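Local coordinates for protein glucosamine kinase (Streptacidiphilus jiangxiensis, PDB 6HWJ) that catalyses the ATP- and magnesium-dependent phosphorylation of D-glucosamine to D-glucosamine 6-phosphate and, less readily, acts on glucose, at residues L346-R351 against D425-D430. Residues are numbered along the deposited sequence; the frame is centred on the assembly and turned at random. Where two conformers were deposited one is given.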
ATOM      1  N   LEU A 346      -6.599 -13.461   5.089  1.00 26.73           N
ATOM      2  CA  LEU A 346      -6.707 -14.334   6.257  1.00 28.94           C
ATOM      3  C   LEU A 346      -6.984 -15.771   5.842  1.00 29.55           C
ATOM      4  O   LEU A 346      -6.396 -16.713   6.390  1.00 28.63           O
ATOM      5  CB  LEU A 346      -7.805 -13.838   7.190  1.00 30.91           C
ATOM      6  CG  LEU A 346      -7.482 -12.509   7.899  1.00 32.02           C
ATOM      7  CD1 LEU A 346      -8.683 -11.968   8.623  1.00 31.85           C
ATOM      8  CD2 LEU A 346      -6.318 -12.679   8.855  1.00 30.28           C
ATOM      9  N   ASP A 347      -7.895 -15.964   4.887  1.00 29.98           N
ATOM     10  CA  ASP A 347      -8.102 -17.293   4.317  1.00 29.76           C
ATOM     11  C   ASP A 347      -6.782 -17.868   3.806  1.00 25.20           C
ATOM     12  O   ASP A 347      -6.429 -19.020   4.099  1.00 24.84           O
ATOM     13  CB  ASP A 347      -9.140 -17.190   3.196  1.00 28.65           C
ATOM     14  CG  ASP A 347      -9.553 -18.526   2.648  1.00 30.38           C
ATOM     15  OD1 ASP A 347      -8.681 -19.331   2.290  1.00 35.98           O
ATOM     16  OD2 ASP A 347     -10.760 -18.771   2.560  1.00 35.37           O
ATOM     17  N   HIS A 348      -6.037 -17.072   3.051  1.00 22.78           N
ATOM     18  CA  HIS A 348      -4.790 -17.549   2.441  1.00 27.06           C
ATOM     19  C   HIS A 348      -3.733 -17.916   3.493  1.00 27.96           C
ATOM     20  O   HIS A 348      -2.950 -18.859   3.283  1.00 23.03           O
ATOM     21  CB  HIS A 348      -4.259 -16.501   1.487  1.00 26.87           C
ATOM     22  CG  HIS A 348      -5.226 -16.149   0.401  1.00 25.79           C
ATOM     23  ND1 HIS A 348      -5.098 -15.026  -0.386  1.00 28.53           N
ATOM     24  CD2 HIS A 348      -6.362 -16.760  -0.004  1.00 27.14           C
ATOM     25  CE1 HIS A 348      -6.106 -14.972  -1.242  1.00 24.59           C
ATOM     26  NE2 HIS A 348      -6.878 -16.023  -1.044  1.00 28.23           N
ATOM     27  N   VAL A 349      -3.684 -17.168   4.594  1.00 27.19           N
ATOM     28  CA  VAL A 349      -2.804 -17.515   5.703  1.00 27.41           C
ATOM     29  C   VAL A 349      -3.079 -18.933   6.164  1.00 24.62           C
ATOM     30  O   VAL A 349      -2.158 -19.721   6.372  1.00 26.30           O
ATOM     31  CB  VAL A 349      -2.969 -16.512   6.862  1.00 27.11           C
ATOM     32  CG1 VAL A 349      -2.284 -17.030   8.130  1.00 29.86           C
ATOM     33  CG2 VAL A 349      -2.375 -15.171   6.477  1.00 29.66           C
ATOM     34  N   GLY A 350      -4.351 -19.269   6.328  1.00 26.59           N
ATOM     35  CA  GLY A 350      -4.714 -20.609   6.718  1.00 27.00           C
ATOM     36  C   GLY A 350      -4.294 -21.637   5.693  1.00 27.13           C
ATOM     37  O   GLY A 350      -3.811 -22.714   6.050  1.00 27.01           O
ATOM     38  N   ARG A 351      -4.473 -21.326   4.400  1.00 25.52           N
ATOM     39  CA  ARG A 351      -4.081 -22.278   3.373  1.00 23.66           C
ATOM     40  C   ARG A 351      -2.578 -22.521   3.418  1.00 25.68           C
ATOM     41  O   ARG A 351      -2.121 -23.655   3.245  1.00 25.64           O
ATOM     42  CB  ARG A 351      -4.492 -21.779   1.979  1.00 27.08           C
ATOM     43  CG  ARG A 351      -5.967 -21.435   1.846  1.00 25.06           C
ATOM     44  CD  ARG A 351      -6.880 -22.572   2.182  1.00 27.44           C
ATOM     45  NE  ARG A 351      -8.278 -22.119   2.228  1.00 25.00           N
ATOM     46  CZ  ARG A 351      -9.304 -22.891   2.563  1.00 28.63           C
ATOM     47  NH1 ARG A 351      -9.108 -24.174   2.876  1.00 27.87           N
ATOM     48  NH2 ARG A 351     -10.518 -22.382   2.595  1.00 32.07           N
ATOM     49  N   ASP A 425      -7.619 -22.223  -5.329  1.00 28.24           N
ATOM     50  CA  ASP A 425      -8.378 -23.445  -5.522  1.00 30.28           C
ATOM     51  C   ASP A 425      -9.065 -23.867  -4.223  1.00 32.79           C
ATOM     52  O   ASP A 425     -10.272 -24.151  -4.207  1.00 33.76           O
ATOM     53  CB  ASP A 425      -7.464 -24.553  -6.040  1.00 33.13           C
ATOM     54  CG  ASP A 425      -8.207 -25.861  -6.271  1.00 32.74           C
ATOM     55  OD1 ASP A 425      -9.131 -25.879  -7.100  1.00 33.78           O
ATOM     56  OD2 ASP A 425      -7.856 -26.873  -5.610  1.00 34.37           O
ATOM     57  N   LEU A 426      -8.315 -23.910  -3.124  1.00 31.02           N
ATOM     58  CA  LEU A 426      -8.902 -24.340  -1.858  1.00 30.61           C
ATOM     59  C   LEU A 426      -9.802 -23.252  -1.284  1.00 28.87           C
ATOM     60  O   LEU A 426     -10.848 -23.555  -0.714  1.00 30.77           O
ATOM     61  CB  LEU A 426      -7.800 -24.724  -0.875  1.00 30.97           C
ATOM     62  CG  LEU A 426      -6.950 -25.919  -1.337  1.00 35.54           C
ATOM     63  CD1 LEU A 426      -5.799 -26.194  -0.375  1.00 35.60           C
ATOM     64  CD2 LEU A 426      -7.802 -27.180  -1.525  1.00 35.15           C
ATOM     65  N   SER A 427      -9.427 -21.980  -1.445  1.00 26.21           N
ATOM     66  CA  SER A 427     -10.277 -20.889  -0.979  0.59 28.87           C
ATOM     67  C   SER A 427     -11.642 -20.933  -1.657  1.00 29.46           C
ATOM     68  O   SER A 427     -12.685 -20.905  -0.992  1.00 28.53           O
ATOM     69  CB  SER A 427      -9.604 -19.542  -1.252  0.59 29.66           C
ATOM     70  OG  SER A 427      -8.326 -19.487  -0.689  0.59 29.98           O
ATOM     71  N   LEU A 428     -11.653 -21.012  -2.999  1.00 29.37           N
ATOM     72  CA  LEU A 428     -12.911 -21.023  -3.736  1.00 30.99           C
ATOM     73  C   LEU A 428     -13.696 -22.297  -3.484  1.00 33.74           C
ATOM     74  O   LEU A 428     -14.931 -22.275  -3.516  1.00 35.43           O
ATOM     75  CB  LEU A 428     -12.677 -20.863  -5.237  1.00 31.09           C
ATOM     76  CG  LEU A 428     -12.275 -19.465  -5.697  1.00 31.81           C
ATOM     77  CD1 LEU A 428     -11.793 -19.500  -7.139  1.00 34.50           C
ATOM     78  CD2 LEU A 428     -13.435 -18.490  -5.550  1.00 31.63           C
ATOM     79  N   THR A 429     -13.004 -23.414  -3.255  1.00 34.48           N
ATOM     80  CA  THR A 429     -13.683 -24.652  -2.898  1.00 37.34           C
ATOM     81  C   THR A 429     -14.557 -24.457  -1.667  1.00 37.46           C
ATOM     82  O   THR A 429     -15.688 -24.943  -1.630  1.00 37.11           O
ATOM     83  CB  THR A 429     -12.666 -25.776  -2.671  1.00 37.43           C
ATOM     84  OG1 THR A 429     -12.008 -26.089  -3.909  1.00 35.40           O
ATOM     85  CG2 THR A 429     -13.373 -27.032  -2.149  1.00 39.86           C
ATOM     86  N   ASP A 430     -14.063 -23.731  -0.664  1.00 37.82           N
ATOM     87  CA  ASP A 430     -14.851 -23.464   0.533  1.00 40.71           C
ATOM     88  C   ASP A 430     -15.808 -22.285   0.367  1.00 43.74           C
ATOM     89  O   ASP A 430     -16.828 -22.242   1.057  1.00 45.15           O
ATOM     90  CB  ASP A 430     -13.920 -23.209   1.736  1.00 38.84           C
ATOM     91  CG  ASP A 430     -13.284 -24.485   2.269  1.00 43.56           C
ATOM     92  OD1 ASP A 430     -13.663 -25.596   1.816  1.00 45.03           O
ATOM     93  OD2 ASP A 430     -12.410 -24.394   3.164  1.00 45.59           O
TER
HETATM   94  O   HOH W   1     -12.584 -20.071   1.667  1.00 38.24           O
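Arg351 reaches across from helix 335-356 to helix 422-431, where its NH2 donates to Asp430 OD2 at 2.8 Å in a nearly straight salt bridge. The carboxylate oxygen lies at the edge of the guanidinium, in its plane, but the arginine meets Asp430 from above the carboxylate, the two planes being 55° apart. NH1 adds a weak bond to the same OD2. Leu426 O sits over one guanidinium face, 3.5 Å from NH2, while this long side chain offers its CD methylene to Leu426 CB at 3.9 Å and its charge to Asp430. Behind the bridge, one helical turn earlier, Asp347 OD1 accepts a hydrogen bond from Arg351 NE, 2.8 Å away, and steadies the guanidinium's rotation; with CG anti to the backbone N (chi1 -173°), the carboxylate is directed toward the arginine. This i to i+4 salt bridge extends into an Asp-Arg-Asp network joining two helices of the largely helical C-terminal part of the kinase; the axes of segments 346-351 and 425-430 approach to 10.0 Å, with their N-to-C directions 117° apart. A water bridges Arg351 NH2 and Ser427 O. In one of its two conformers Ser427 brings OG to 3.0 Å from Asp347 OD1 and to the edge of His348, but its hydroxyl has its stronger partner in Val423 O, so a bond to Asp347 is not certain. His348 NE2 bonds Glu406, and its ring touches the glucosamine-binding Glu409. Farther out, Arg402 pairs with Asp347 OD2, and Arg366 with Asp430 OD1.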